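Local coordinates for protein truncated hemoglobin from geobacillus stearothermophilus (Geobacillus stearothermophilus, PDB 2BKM) that probably binds oxygen reversibly at a heme iron and may serve in oxygen transport or storage, as a bacterial member of the truncated globin family, at residues I36-D39 against E43-H46; F51-Q54 against P60-T63; P69-R74 against V114-H119; A94-I99 against E107-R112. All coordinates share one frame; numbering follows the deposited sequence. Where two conformers were deposited one is given.

Interaction 1: residues I36-D39 against E43-H46. Unlike the reference sequence in segment 43-46: His46 (reference Arg). With HEM (protoporphyrin IX containing Fe), chain D.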
# COMPACT_ATOMS: atom_id res chain seq x y z
N ILE A 36 1.45 -6.48 -14.01
CA ILE A 36 0.08 -6.72 -13.55
C ILE A 36 -0.68 -5.45 -13.13
O ILE A 36 -1.88 -5.48 -12.88
CB ILE A 36 -0.04 -7.80 -12.45
CG1 ILE A 36 0.58 -7.34 -11.11
CG2 ILE A 36 0.56 -9.11 -12.93
CD1 ILE A 36 0.07 -8.10 -9.87
N PHE A 37 0.05 -4.35 -13.08
CA PHE A 37 -0.56 -3.07 -12.80
C PHE A 37 -0.87 -2.39 -14.12
O PHE A 37 -0.22 -2.70 -15.12
CB PHE A 37 0.41 -2.21 -11.99
CG PHE A 37 0.33 -2.45 -10.52
CD1 PHE A 37 -0.52 -1.67 -9.72
CD2 PHE A 37 1.09 -3.44 -9.91
CE1 PHE A 37 -0.59 -1.88 -8.36
CE2 PHE A 37 0.98 -3.70 -8.54
CZ PHE A 37 0.17 -2.91 -7.75
N PRO A 38 -1.84 -1.44 -14.13
CA PRO A 38 -2.14 -0.67 -15.34
C PRO A 38 -0.92 0.13 -15.75
O PRO A 38 -0.11 0.50 -14.90
CB PRO A 38 -3.26 0.27 -14.90
CG PRO A 38 -3.87 -0.37 -13.70
CD PRO A 38 -2.70 -1.03 -13.01
N ASP A 39 -0.79 0.43 -17.05
CA ASP A 39 0.35 1.21 -17.50
C ASP A 39 0.28 2.63 -16.98
O ASP A 39 1.30 3.23 -16.63
CB ASP A 39 0.40 1.21 -19.02
CG ASP A 39 0.53 -0.18 -19.60
OD1 ASP A 39 -0.25 -0.50 -20.52
OD2 ASP A 39 1.41 -0.95 -19.13
N GLU A 43 -5.13 6.32 -11.74
CA GLU A 43 -6.29 5.93 -11.00
C GLU A 43 -5.92 5.09 -9.78
O GLU A 43 -6.49 5.24 -8.70
CB GLU A 43 -7.22 5.15 -11.91
CG GLU A 43 -8.52 4.83 -11.31
CD GLU A 43 -9.38 4.03 -12.28
OE1 GLU A 43 -9.02 3.96 -13.48
OE2 GLU A 43 -10.40 3.45 -11.83
N THR A 44 -4.93 4.22 -9.98
CA THR A 44 -4.51 3.35 -8.88
C THR A 44 -4.02 4.19 -7.72
O THR A 44 -4.33 3.91 -6.56
CB THR A 44 -3.36 2.47 -9.35
OG1 THR A 44 -3.75 1.79 -10.56
CG2 THR A 44 -3.01 1.46 -8.27
N ALA A 45 -3.19 5.18 -8.03
CA ALA A 45 -2.62 6.01 -7.00
C ALA A 45 -3.70 6.79 -6.29
O ALA A 45 -3.67 6.94 -5.06
CB ALA A 45 -1.61 6.97 -7.60
N HIS A 46 -4.70 7.27 -7.04
CA HIS A 46 -5.79 7.98 -6.42
C HIS A 46 -6.50 7.08 -5.42
O HIS A 46 -6.75 7.45 -4.29
CB HIS A 46 -6.76 8.44 -7.52
CG HIS A 46 -8.07 8.93 -7.02
ND1 HIS A 46 -8.21 10.08 -6.28
CD2 HIS A 46 -9.32 8.43 -7.18
CE1 HIS A 46 -9.49 10.27 -6.00
NE2 HIS A 46 -10.18 9.28 -6.53
CHA HEM D . -5.50 -2.66 -6.46
CHB HEM D . -1.65 -5.53 -6.83
CHC HEM D . -1.26 -5.45 -2.00
CHD HEM D . -4.41 -1.83 -1.82
C1A HEM D . -4.47 -3.41 -6.94
C2A HEM D . -4.26 -3.68 -8.34
C3A HEM D . -3.20 -4.48 -8.44
C4A HEM D . -2.71 -4.73 -7.11
CMA HEM D . -2.58 -5.02 -9.75
CAA HEM D . -5.11 -3.12 -9.50
CBA HEM D . -4.84 -1.64 -9.64
CGA HEM D . -5.86 -0.91 -10.49
O1A HEM D . -6.77 -1.54 -11.12
O2A HEM D . -5.81 0.35 -10.53
C1B HEM D . -1.26 -5.78 -5.55
C2B HEM D . -0.22 -6.73 -5.17
C3B HEM D . -0.15 -6.72 -3.84
C4B HEM D . -1.10 -5.78 -3.30
CMB HEM D . 0.65 -7.55 -6.13
CAB HEM D . 0.82 -7.55 -3.02
CBB HEM D . 0.52 -8.01 -1.80
C1C HEM D . -2.02 -4.40 -1.53
C2C HEM D . -1.97 -3.85 -0.19
C3C HEM D . -2.86 -2.85 -0.19
C4C HEM D . -3.46 -2.74 -1.49
CMC HEM D . -1.07 -4.34 0.98
CAC HEM D . -3.22 -1.88 0.94
CBC HEM D . -2.79 -1.96 2.20
C1D HEM D . -5.01 -1.76 -3.04
C2D HEM D . -6.13 -0.89 -3.32
C3D HEM D . -6.47 -1.17 -4.74
C4D HEM D . -5.55 -2.20 -5.18
CMD HEM D . -6.78 0.11 -2.37
CAD HEM D . -7.57 -0.51 -5.55
CBD HEM D . -8.81 -1.43 -5.54
CGD HEM D . -9.81 -0.79 -6.48
O1D HEM D . -9.69 -0.95 -7.74
O2D HEM D . -10.68 -0.06 -5.94
NA HEM D . -3.49 -4.08 -6.22
NB HEM D . -1.76 -5.24 -4.38
NC HEM D . -2.91 -3.69 -2.30
ND HEM D . -4.70 -2.50 -4.16
FE HEM D . -3.23 -3.89 -4.26

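Interaction 2: residues F51-Q54 against P60-T63. With HEM (protoporphyrin IX containing Fe), chain D.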
# COMPACT_ATOMS: atom_id res chain seq x y z
N PHE A 51 -7.50 4.89 0.05
CA PHE A 51 -7.52 3.72 0.89
C PHE A 51 -6.61 3.86 2.11
O PHE A 51 -7.03 3.57 3.21
CB PHE A 51 -7.13 2.47 0.11
CG PHE A 51 -7.12 1.27 0.98
CD1 PHE A 51 -8.33 0.72 1.38
CD2 PHE A 51 -5.92 0.77 1.52
CE1 PHE A 51 -8.34 -0.36 2.30
CE2 PHE A 51 -5.91 -0.29 2.41
CZ PHE A 51 -7.11 -0.87 2.82
N LEU A 52 -5.38 4.30 1.88
CA LEU A 52 -4.44 4.35 2.98
C LEU A 52 -4.89 5.39 4.01
O LEU A 52 -4.75 5.18 5.20
CB LEU A 52 -3.04 4.68 2.47
CG LEU A 52 -2.38 3.54 1.68
CD1 LEU A 52 -1.07 4.04 1.17
CD2 LEU A 52 -2.21 2.31 2.56
N THR A 53 -5.53 6.46 3.53
CA THR A 53 -6.08 7.45 4.45
C THR A 53 -7.06 6.78 5.41
O THR A 53 -6.96 6.91 6.62
CB THR A 53 -6.76 8.57 3.62
OG1 THR A 53 -5.74 9.26 2.89
CG2 THR A 53 -7.51 9.52 4.57
N GLN A 54 -7.99 6.04 4.85
CA GLN A 54 -8.99 5.36 5.64
C GLN A 54 -8.38 4.26 6.50
O GLN A 54 -8.71 4.12 7.65
CB GLN A 54 -10.03 4.85 4.65
CG GLN A 54 -11.09 3.93 5.13
CD GLN A 54 -12.05 3.65 4.01
OE1 GLN A 54 -12.33 4.51 3.18
NE2 GLN A 54 -12.56 2.43 3.97
N PRO A 60 -12.94 8.30 5.85
CA PRO A 60 -13.22 7.09 5.06
C PRO A 60 -13.36 7.40 3.58
O PRO A 60 -14.40 7.16 2.95
CB PRO A 60 -14.52 6.57 5.67
CG PRO A 60 -15.20 7.87 6.14
CD PRO A 60 -14.13 8.77 6.60
N LEU A 61 -12.28 7.90 2.99
CA LEU A 61 -12.31 8.41 1.63
C LEU A 61 -12.54 7.35 0.58
O LEU A 61 -13.14 7.59 -0.48
CB LEU A 61 -11.00 9.10 1.33
CG LEU A 61 -10.67 10.31 2.19
CD1 LEU A 61 -9.40 10.96 1.65
CD2 LEU A 61 -11.82 11.31 2.22
N TYR A 62 -11.99 6.17 0.82
CA TYR A 62 -12.08 5.13 -0.15
C TYR A 62 -13.51 4.59 -0.24
O TYR A 62 -14.05 4.49 -1.33
CB TYR A 62 -11.07 4.00 0.18
CG TYR A 62 -11.15 2.86 -0.81
CD1 TYR A 62 -10.32 2.83 -1.94
CD2 TYR A 62 -12.12 1.85 -0.67
CE1 TYR A 62 -10.41 1.79 -2.87
CE2 TYR A 62 -12.21 0.81 -1.61
CZ TYR A 62 -11.37 0.78 -2.68
OH TYR A 62 -11.51 -0.23 -3.59
N THR A 63 -14.09 4.28 0.91
CA THR A 63 -15.46 3.75 0.91
C THR A 63 -16.40 4.73 0.23
O THR A 63 -17.26 4.33 -0.57
CB THR A 63 -15.90 3.43 2.31
OG1 THR A 63 -15.16 2.28 2.76
CG2 THR A 63 -17.39 3.06 2.33
CHA HEM D . -5.50 -2.66 -6.46
CHB HEM D . -1.65 -5.53 -6.83
CHC HEM D . -1.26 -5.45 -2.00
CHD HEM D . -4.41 -1.83 -1.82
C1A HEM D . -4.47 -3.41 -6.94
C2A HEM D . -4.26 -3.68 -8.34
C3A HEM D . -3.20 -4.48 -8.44
C4A HEM D . -2.71 -4.73 -7.11
CMA HEM D . -2.58 -5.02 -9.75
CAA HEM D . -5.11 -3.12 -9.50
CBA HEM D . -4.84 -1.64 -9.64
CGA HEM D . -5.86 -0.91 -10.49
O1A HEM D . -6.77 -1.54 -11.12
O2A HEM D . -5.81 0.35 -10.53
C1B HEM D . -1.26 -5.78 -5.55
C2B HEM D . -0.22 -6.73 -5.17
C3B HEM D . -0.15 -6.72 -3.84
C4B HEM D . -1.10 -5.78 -3.30
CMB HEM D . 0.65 -7.55 -6.13
CAB HEM D . 0.82 -7.55 -3.02
CBB HEM D . 0.52 -8.01 -1.80
C1C HEM D . -2.02 -4.40 -1.53
C2C HEM D . -1.97 -3.85 -0.19
C3C HEM D . -2.86 -2.85 -0.19
C4C HEM D . -3.46 -2.74 -1.49
CMC HEM D . -1.07 -4.34 0.98
CAC HEM D . -3.22 -1.88 0.94
CBC HEM D . -2.79 -1.96 2.20
C1D HEM D . -5.01 -1.76 -3.04
C2D HEM D . -6.13 -0.89 -3.32
C3D HEM D . -6.47 -1.17 -4.74
C4D HEM D . -5.55 -2.20 -5.18
CMD HEM D . -6.78 0.11 -2.37
CAD HEM D . -7.57 -0.51 -5.55
CBD HEM D . -8.81 -1.43 -5.54
CGD HEM D . -9.81 -0.79 -6.48
O1D HEM D . -9.69 -0.95 -7.74
O2D HEM D . -10.68 -0.06 -5.94
NA HEM D . -3.49 -4.08 -6.22
NB HEM D . -1.76 -5.24 -4.38
NC HEM D . -2.91 -3.69 -2.30
ND HEM D . -4.70 -2.50 -4.16
FE HEM D . -3.23 -3.89 -4.26

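Interaction 3: residues P69-R74 against V114-H119. With HEM (protoporphyrin IX containing Fe), chain D.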
# COMPACT_ATOMS: atom_id res chain seq x y z
N PRO A 69 -13.67 -1.67 0.99
CA PRO A 69 -12.43 -2.12 0.37
C PRO A 69 -12.45 -3.57 -0.12
O PRO A 69 -11.98 -3.84 -1.21
CB PRO A 69 -11.41 -1.94 1.49
CG PRO A 69 -11.97 -0.79 2.34
CD PRO A 69 -13.47 -1.02 2.29
N MET A 70 -13.01 -4.48 0.68
CA MET A 70 -13.00 -5.92 0.36
C MET A 70 -11.72 -6.26 -0.41
O MET A 70 -11.75 -6.84 -1.52
CB MET A 70 -14.25 -6.34 -0.42
CG MET A 70 -14.48 -5.64 -1.71
SD MET A 70 -15.98 -6.27 -2.51
CE MET A 70 -15.62 -5.89 -4.23
N LEU A 71 -10.60 -5.90 0.19
CA LEU A 71 -9.37 -5.87 -0.56
C LEU A 71 -8.98 -7.25 -1.02
O LEU A 71 -8.56 -7.42 -2.14
CB LEU A 71 -8.23 -5.30 0.27
CG LEU A 71 -8.02 -3.80 0.38
CD1 LEU A 71 -6.63 -3.67 0.99
CD2 LEU A 71 -8.11 -3.06 -0.92
N ARG A 72 -9.12 -8.25 -0.16
CA ARG A 72 -8.70 -9.57 -0.61
C ARG A 72 -9.50 -9.97 -1.85
O ARG A 72 -8.92 -10.49 -2.82
CB ARG A 72 -8.86 -10.63 0.47
CG ARG A 72 -8.32 -11.97 -0.06
CD ARG A 72 -8.33 -13.02 0.96
NE ARG A 72 -8.27 -14.31 0.25
CZ ARG A 72 -7.16 -14.89 -0.21
NH1 ARG A 72 -7.25 -16.06 -0.85
NH2 ARG A 72 -5.95 -14.35 0.00
N ALA A 73 -10.81 -9.74 -1.81
CA ALA A 73 -11.64 -10.09 -2.95
C ALA A 73 -11.23 -9.36 -4.20
O ALA A 73 -11.20 -9.93 -5.28
CB ALA A 73 -13.09 -9.81 -2.64
N ARG A 74 -10.92 -8.07 -4.09
CA ARG A 74 -10.53 -7.31 -5.24
C ARG A 74 -9.22 -7.82 -5.81
O ARG A 74 -8.96 -7.62 -7.00
CB ARG A 74 -10.39 -5.84 -4.86
CG ARG A 74 -11.70 -5.19 -4.43
CD ARG A 74 -11.53 -3.68 -4.31
NE ARG A 74 -12.69 -3.02 -3.70
CZ ARG A 74 -13.65 -2.40 -4.38
NH1 ARG A 74 -13.61 -2.32 -5.71
NH2 ARG A 74 -14.64 -1.81 -3.71
N VAL A 114 2.31 -5.28 6.09
CA VAL A 114 2.84 -6.66 5.98
C VAL A 114 1.69 -7.61 6.19
O VAL A 114 1.56 -8.57 5.43
CB VAL A 114 3.94 -6.90 7.03
CG1 VAL A 114 4.31 -8.34 7.07
CG2 VAL A 114 5.16 -6.00 6.73
N LEU A 115 0.85 -7.36 7.18
CA LEU A 115 -0.28 -8.26 7.43
C LEU A 115 -1.28 -8.21 6.28
O LEU A 115 -1.77 -9.24 5.81
CB LEU A 115 -0.94 -7.94 8.76
CG LEU A 115 -0.07 -8.15 10.00
CD1 LEU A 115 -0.09 -9.67 10.32
CD2 LEU A 115 1.33 -7.71 9.91
N THR A 116 -1.61 -7.01 5.80
CA THR A 116 -2.58 -6.90 4.69
C THR A 116 -2.01 -7.58 3.47
O THR A 116 -2.71 -8.33 2.79
CB THR A 116 -2.91 -5.44 4.44
OG1 THR A 116 -3.43 -4.92 5.68
CG2 THR A 116 -3.97 -5.33 3.32
N ALA A 117 -0.73 -7.36 3.18
CA ALA A 117 -0.12 -7.97 2.00
C ALA A 117 -0.19 -9.49 2.13
O ALA A 117 -0.48 -10.20 1.14
CB ALA A 117 1.32 -7.49 1.83
N HIS A 118 0.05 -10.00 3.32
CA HIS A 118 0.00 -11.44 3.53
C HIS A 118 -1.42 -11.90 3.24
O HIS A 118 -1.61 -12.95 2.63
CB HIS A 118 0.36 -11.78 4.99
CG HIS A 118 0.07 -13.20 5.34
ND1 HIS A 118 -0.97 -13.57 6.16
CD2 HIS A 118 0.70 -14.34 4.99
CE1 HIS A 118 -0.98 -14.88 6.29
NE2 HIS A 118 0.02 -15.38 5.58
N HIS A 119 -2.42 -11.15 3.69
CA HIS A 119 -3.82 -11.52 3.44
C HIS A 119 -4.12 -11.48 1.94
O HIS A 119 -5.08 -12.17 1.49
CB HIS A 119 -4.78 -10.55 4.14
CG HIS A 119 -4.79 -10.63 5.63
ND1 HIS A 119 -5.17 -9.55 6.41
CD2 HIS A 119 -4.53 -11.65 6.48
CE1 HIS A 119 -5.10 -9.90 7.68
NE2 HIS A 119 -4.72 -11.16 7.75
CHA HEM D . -5.50 -2.66 -6.46
CHB HEM D . -1.65 -5.53 -6.83
CHC HEM D . -1.26 -5.45 -2.00
CHD HEM D . -4.41 -1.83 -1.82
C1A HEM D . -4.47 -3.41 -6.94
C2A HEM D . -4.26 -3.68 -8.34
C3A HEM D . -3.20 -4.48 -8.44
C4A HEM D . -2.71 -4.73 -7.11
CMA HEM D . -2.58 -5.02 -9.75
CAA HEM D . -5.11 -3.12 -9.50
CBA HEM D . -4.84 -1.64 -9.64
CGA HEM D . -5.86 -0.91 -10.49
O1A HEM D . -6.77 -1.54 -11.12
O2A HEM D . -5.81 0.35 -10.53
C1B HEM D . -1.26 -5.78 -5.55
C2B HEM D . -0.22 -6.73 -5.17
C3B HEM D . -0.15 -6.72 -3.84
C4B HEM D . -1.10 -5.78 -3.30
CMB HEM D . 0.65 -7.55 -6.13
CAB HEM D . 0.82 -7.55 -3.02
CBB HEM D . 0.52 -8.01 -1.80
C1C HEM D . -2.02 -4.40 -1.53
C2C HEM D . -1.97 -3.85 -0.19
C3C HEM D . -2.86 -2.85 -0.19
C4C HEM D . -3.46 -2.74 -1.49
CMC HEM D . -1.07 -4.34 0.98
CAC HEM D . -3.22 -1.88 0.94
CBC HEM D . -2.79 -1.96 2.20
C1D HEM D . -5.01 -1.76 -3.04
C2D HEM D . -6.13 -0.89 -3.32
C3D HEM D . -6.47 -1.17 -4.74
C4D HEM D . -5.55 -2.20 -5.18
CMD HEM D . -6.78 0.11 -2.37
CAD HEM D . -7.57 -0.51 -5.55
CBD HEM D . -8.81 -1.43 -5.54
CGD HEM D . -9.81 -0.79 -6.48
O1D HEM D . -9.69 -0.95 -7.74
O2D HEM D . -10.68 -0.06 -5.94
NA HEM D . -3.49 -4.08 -6.22
NB HEM D . -1.76 -5.24 -4.38
NC HEM D . -2.91 -3.69 -2.30
ND HEM D . -4.70 -2.50 -4.16
FE HEM D . -3.23 -3.89 -4.26

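Interaction 4: residues A94-I99 against E107-R112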
# COMPACT_ATOMS: atom_id res chain seq x y z
N ALA A 94 10.97 1.03 0.21
CA ALA A 94 11.82 1.96 -0.52
C ALA A 94 11.15 3.33 -0.61
O ALA A 94 11.82 4.35 -0.52
CB ALA A 94 12.11 1.41 -1.94
N ALA A 95 9.83 3.36 -0.79
CA ALA A 95 9.11 4.62 -0.88
C ALA A 95 9.12 5.32 0.47
O ALA A 95 9.26 6.54 0.51
CB ALA A 95 7.69 4.37 -1.36
N MET A 96 8.91 4.58 1.56
CA MET A 96 8.97 5.17 2.89
C MET A 96 10.33 5.76 3.11
O MET A 96 10.43 6.89 3.59
CB MET A 96 8.63 4.16 3.98
CG MET A 96 7.18 3.75 3.96
SD MET A 96 6.87 2.36 5.04
CE MET A 96 5.09 2.43 5.14
N ASP A 97 11.37 5.01 2.75
CA ASP A 97 12.74 5.54 2.93
C ASP A 97 12.91 6.81 2.09
O ASP A 97 13.48 7.83 2.57
CB ASP A 97 13.78 4.55 2.50
CG ASP A 97 13.86 3.33 3.36
OD1 ASP A 97 13.32 3.31 4.48
OD2 ASP A 97 14.48 2.34 2.89
N GLU A 98 12.40 6.79 0.86
CA GLU A 98 12.66 7.88 -0.09
C GLU A 98 12.03 9.16 0.42
O GLU A 98 12.61 10.22 0.25
CB GLU A 98 12.07 7.53 -1.43
CG GLU A 98 12.20 8.61 -2.48
CD GLU A 98 11.73 8.13 -3.85
OE1 GLU A 98 11.50 8.99 -4.70
OE2 GLU A 98 11.61 6.90 -4.06
N ILE A 99 10.86 9.07 1.04
CA ILE A 99 10.17 10.29 1.47
C ILE A 99 10.65 10.70 2.85
O ILE A 99 10.15 11.68 3.43
CB ILE A 99 8.65 10.17 1.44
CG1 ILE A 99 8.12 9.15 2.49
CG2 ILE A 99 8.20 9.83 0.01
CD1 ILE A 99 6.63 9.36 2.79
N GLU A 107 6.95 2.15 11.35
CA GLU A 107 7.03 0.70 11.39
C GLU A 107 5.71 0.07 11.75
O GLU A 107 5.38 -1.03 11.28
CB GLU A 107 8.13 0.22 12.35
CG GLU A 107 9.46 0.82 12.06
CD GLU A 107 10.07 0.43 10.78
OE1 GLU A 107 9.49 -0.33 9.94
OE2 GLU A 107 11.24 0.91 10.63
N GLN A 108 4.93 0.75 12.58
CA GLN A 108 3.61 0.24 12.94
C GLN A 108 2.75 0.18 11.67
O GLN A 108 2.04 -0.81 11.40
CB GLN A 108 2.92 1.17 13.94
CG GLN A 108 3.39 1.03 15.35
CD GLN A 108 2.98 2.21 16.23
OE1 GLN A 108 3.60 2.44 17.28
NE2 GLN A 108 1.97 2.95 15.82
N PHE A 109 2.80 1.24 10.89
CA PHE A 109 2.08 1.28 9.62
C PHE A 109 2.58 0.18 8.68
O PHE A 109 1.79 -0.58 8.11
CB PHE A 109 2.29 2.68 9.02
CG PHE A 109 1.71 2.90 7.67
CD1 PHE A 109 2.19 3.97 6.92
CD2 PHE A 109 0.67 2.13 7.15
CE1 PHE A 109 1.65 4.27 5.65
CE2 PHE A 109 0.13 2.42 5.89
CZ PHE A 109 0.63 3.45 5.12
N TYR A 110 3.90 0.07 8.55
CA TYR A 110 4.48 -0.94 7.68
C TYR A 110 4.03 -2.31 8.13
O TYR A 110 3.70 -3.15 7.27
CB TYR A 110 6.00 -0.85 7.70
CG TYR A 110 6.60 -1.85 6.75
CD1 TYR A 110 7.23 -2.95 7.24
CD2 TYR A 110 6.43 -1.71 5.37
CE1 TYR A 110 7.76 -3.92 6.41
CE2 TYR A 110 6.96 -2.63 4.49
CZ TYR A 110 7.62 -3.73 5.02
OH TYR A 110 8.11 -4.72 4.21
N HIS A 111 3.99 -2.56 9.45
CA HIS A 111 3.57 -3.89 9.91
C HIS A 111 2.13 -4.15 9.57
O HIS A 111 1.78 -5.28 9.25
CB HIS A 111 3.83 -4.03 11.40
CG HIS A 111 5.27 -4.06 11.69
ND1 HIS A 111 5.79 -3.64 12.90
CD2 HIS A 111 6.34 -4.42 10.93
CE1 HIS A 111 7.11 -3.75 12.87
NE2 HIS A 111 7.47 -4.25 11.70
N ARG A 112 1.29 -3.13 9.60
CA ARG A 112 -0.11 -3.36 9.18
C ARG A 112 -0.08 -3.77 7.73
O ARG A 112 -0.79 -4.69 7.36
CB ARG A 112 -0.92 -2.09 9.35
CG ARG A 112 -1.17 -1.77 10.80
CD ARG A 112 -2.23 -0.75 11.01
NE ARG A 112 -3.48 -1.10 10.35
CZ ARG A 112 -4.44 -0.22 10.11
NH1 ARG A 112 -4.32 1.05 10.54
NH2 ARG A 112 -5.52 -0.60 9.45

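Interaction 1: residues I36-D39 against E43-H46
The distal heme pocket of this truncated globin is closed at its propionate end where Phe37 and Pro38, in the loop after helix 12-29, meet Thr44 on helix 42-55. The contact is small, 92 Å² over both sides, and no hydrogen bond links the two segments; both touch the porphyrin or its propionate. Phe37, one of the residues around the bound oxygen molecule, lays a ring face over the heme methyl, with CMA 3.7 Å above the plane and over its centre. Phe37 CZ comes to 3.3 Å from the meso carbon CHB of the heme. Thr44 approaches this ring from another direction: its CG2 lies at the edge, near the ring plane, 4.1 Å from Phe37 CE1. The threonine holds OG1 anti to its own carbonyl carbon (chi1 -53°), and this splits its two branches, the methyl facing the phenyl and the hydroxyl facing the heme carboxylate. Pro38 brings the CG corner of its ring to 3.8 Å from Thr44 OG1, flanking the polar group with carbon. Tyr24 of helix 12-29, also in the oxygen pocket, touches Thr44 as well. The heme is also hydrogen-bonded to Lys47 NZ and, through its other propionate, to Tyr62 OH. Thr44 donates its hydroxyl proton to carboxylate oxygen O2A of the heme, with OG1 and O2A 2.5 Å apart, a short bond.

Interaction 2: residues F51-Q54 against P60-T63
Phe51 and Tyr62 form a T-shaped aromatic pair in the globin fold, where helix 42-55 turns into helix 61-66. The evidence is a centroid separation of 5.8 Å with planes at 89°, the phenyl edge pointing at the phenol face. This is the tight side of the contact, where both rings are buried against the heme. Phe51 CB sits 3.4 Å from methyl CMD of the heme, and the ring, anti to its backbone N (chi1 179°), carries CE2 on to the vinyl carbon CAC.

Away from the heme, Gln54 supplies the polar part. Its extended chain delivers OE1 to the first turn of helix 61-66, where Pro60 holds the N-cap position and OE1 accepts from N-H groups. Thr63 N gives OE1 a nearly straight bond of 2.9 Å (166°), in the carbonyl plane and on a lone pair, while the bond from Tyr62 N is weak. Gln54 NE2 completes the grip by donating to Thr63 OG1, so one amide is fixed in rotation at both ends. The Pro60 backbone is close as well, Gln54 OE1 to Pro60 C 3.1 Å. The outer margin is looser: on exposed Leu61, CD1 rests 3.8 Å from Thr53 CG2, and the exposed ring of Pro60 touches the glutamine only through CB. The hydroxyl of Thr53 bonds back to Lys49 O. At the inner end, Tyr62 OH donates to propionate oxygen O2D of the heme across a very short 2.5 Å.

Interaction 3: residues P69-R74 against V114-H119
Leu71 spreads its two methyl branches under the proximal side of the heme, with CD1 touching both the vinyl group and Thr116. CD1 meets Thr116 CG2 at 3.9 Å, the two side chains crossing at about a right angle, while CD2 lies 3.7 Å from heme methyl CMD. The threonine methyl, anti to its backbone N, also packs against the vinyl end, with CG2 3.7 Å from CBC of the heme. Its hydroxyl faces elsewhere and is held by Tyr55 OH and Arg112 O.

A second, polar link lies farther from the porphyrin. Arg72, extended from CG to NE, reaches sufficiently far for NH2 to donate to the backbone oxygen of His119 at 2.8 Å. The bond is fairly straight (159°) and the acceptor lies in the guanidinium plane, though the donor is tilted from the carbonyl plane; the same NH2 also bonds Val121 O. In the truncated globin fold, this joins the short proximal helix 71-75 to the end of helix 104-120. Leu71 O accepts a hydrogen bond from ND1 of His75, in the position of the proximal histidine, which probably helps to orient that ring.

Arg74 takes no part in that joint and turns toward the propionate. NE donates to Pro69 O at 2.7 Å, from above the carbonyl plane rather than on a lone pair, and NH2 is held by His68 O. The CE methyl of Met70 sits 4.0 Å over the guanidinium centre. Heme oxygen O2D also lies over a guanidinium face, 3.7 Å from Arg74 NH1, near enough for a probable electrostatic pull without a hydrogen bond.

Interaction 4: residues A94-I99 against E107-R112
Met96 divides its thioether between two aromatic rings that are neighbours in sequence, giving the methyl to Phe109 and the sulfur to Tyr110. Its CE stands 4.2 Å from the centroid of the Phe109 ring and 30° off the normal, an off-centre CH-pi contact in which CD1 of the phenyl is the nearest atom, 3.7 Å from CE. The Met-aromatic contact with Tyr110 is more glancing: SD lies 5.2 Å from the ring centroid at 62° from the normal, with CD2 of the tyrosine 4.1 Å from the sulfur. No hydrogen bond crosses between the segments.

The methionine chain, extended beyond CG, explains the reach. The nearest backbones, Met96 and Tyr110, keep their CA atoms 9.0 Å apart, and the sulfur and methyl span that gap. Both aromatic side chains have CG anti to the backbone N (chi1 176° in Phe109), and point from helix 104-120 toward the methionine. In the two-over-two helical sandwich of truncated globins, helices 82-98 and 104-120 form one of the two pairs, and this contact joins them near the turn between them.

Leu19 of helix 12-29 touches both Met96 and Phe109, bringing the other helical layer against the same apolar cluster, and Leu6 of helix 6-9 adds to the packing on the phenyl. The tyrosine's polar end lies apart from this cluster: its OH is hydrogen-bonded to NH1 of Arg93, about one turn back from Met96 on helix 82-98.

In the fold
Interactions 1, 2 and 3 all touch the heme, while interaction 4 stands back from it, Phe109 coming within about 6 Å. Interactions 1 and 2 share helix 42-55, their centres about 16 Å apart, and each binds a different propionate. Interactions 2 and 3 pack directly against each other: Phe51 CZ lies 3.4 Å from Leu71 CD1, bridging toward the proximal side. Interaction 4 meets interaction 2 through Leu52 CD2, 4.0 Å from Phe109 CZ, and shares helix 104-120 with interaction 3. Interactions 1 and 4 lie on opposite sides of the chain's centre, about 20 Å between centres. The nearest atoms of interactions 1 and 3 are about 9 Å apart.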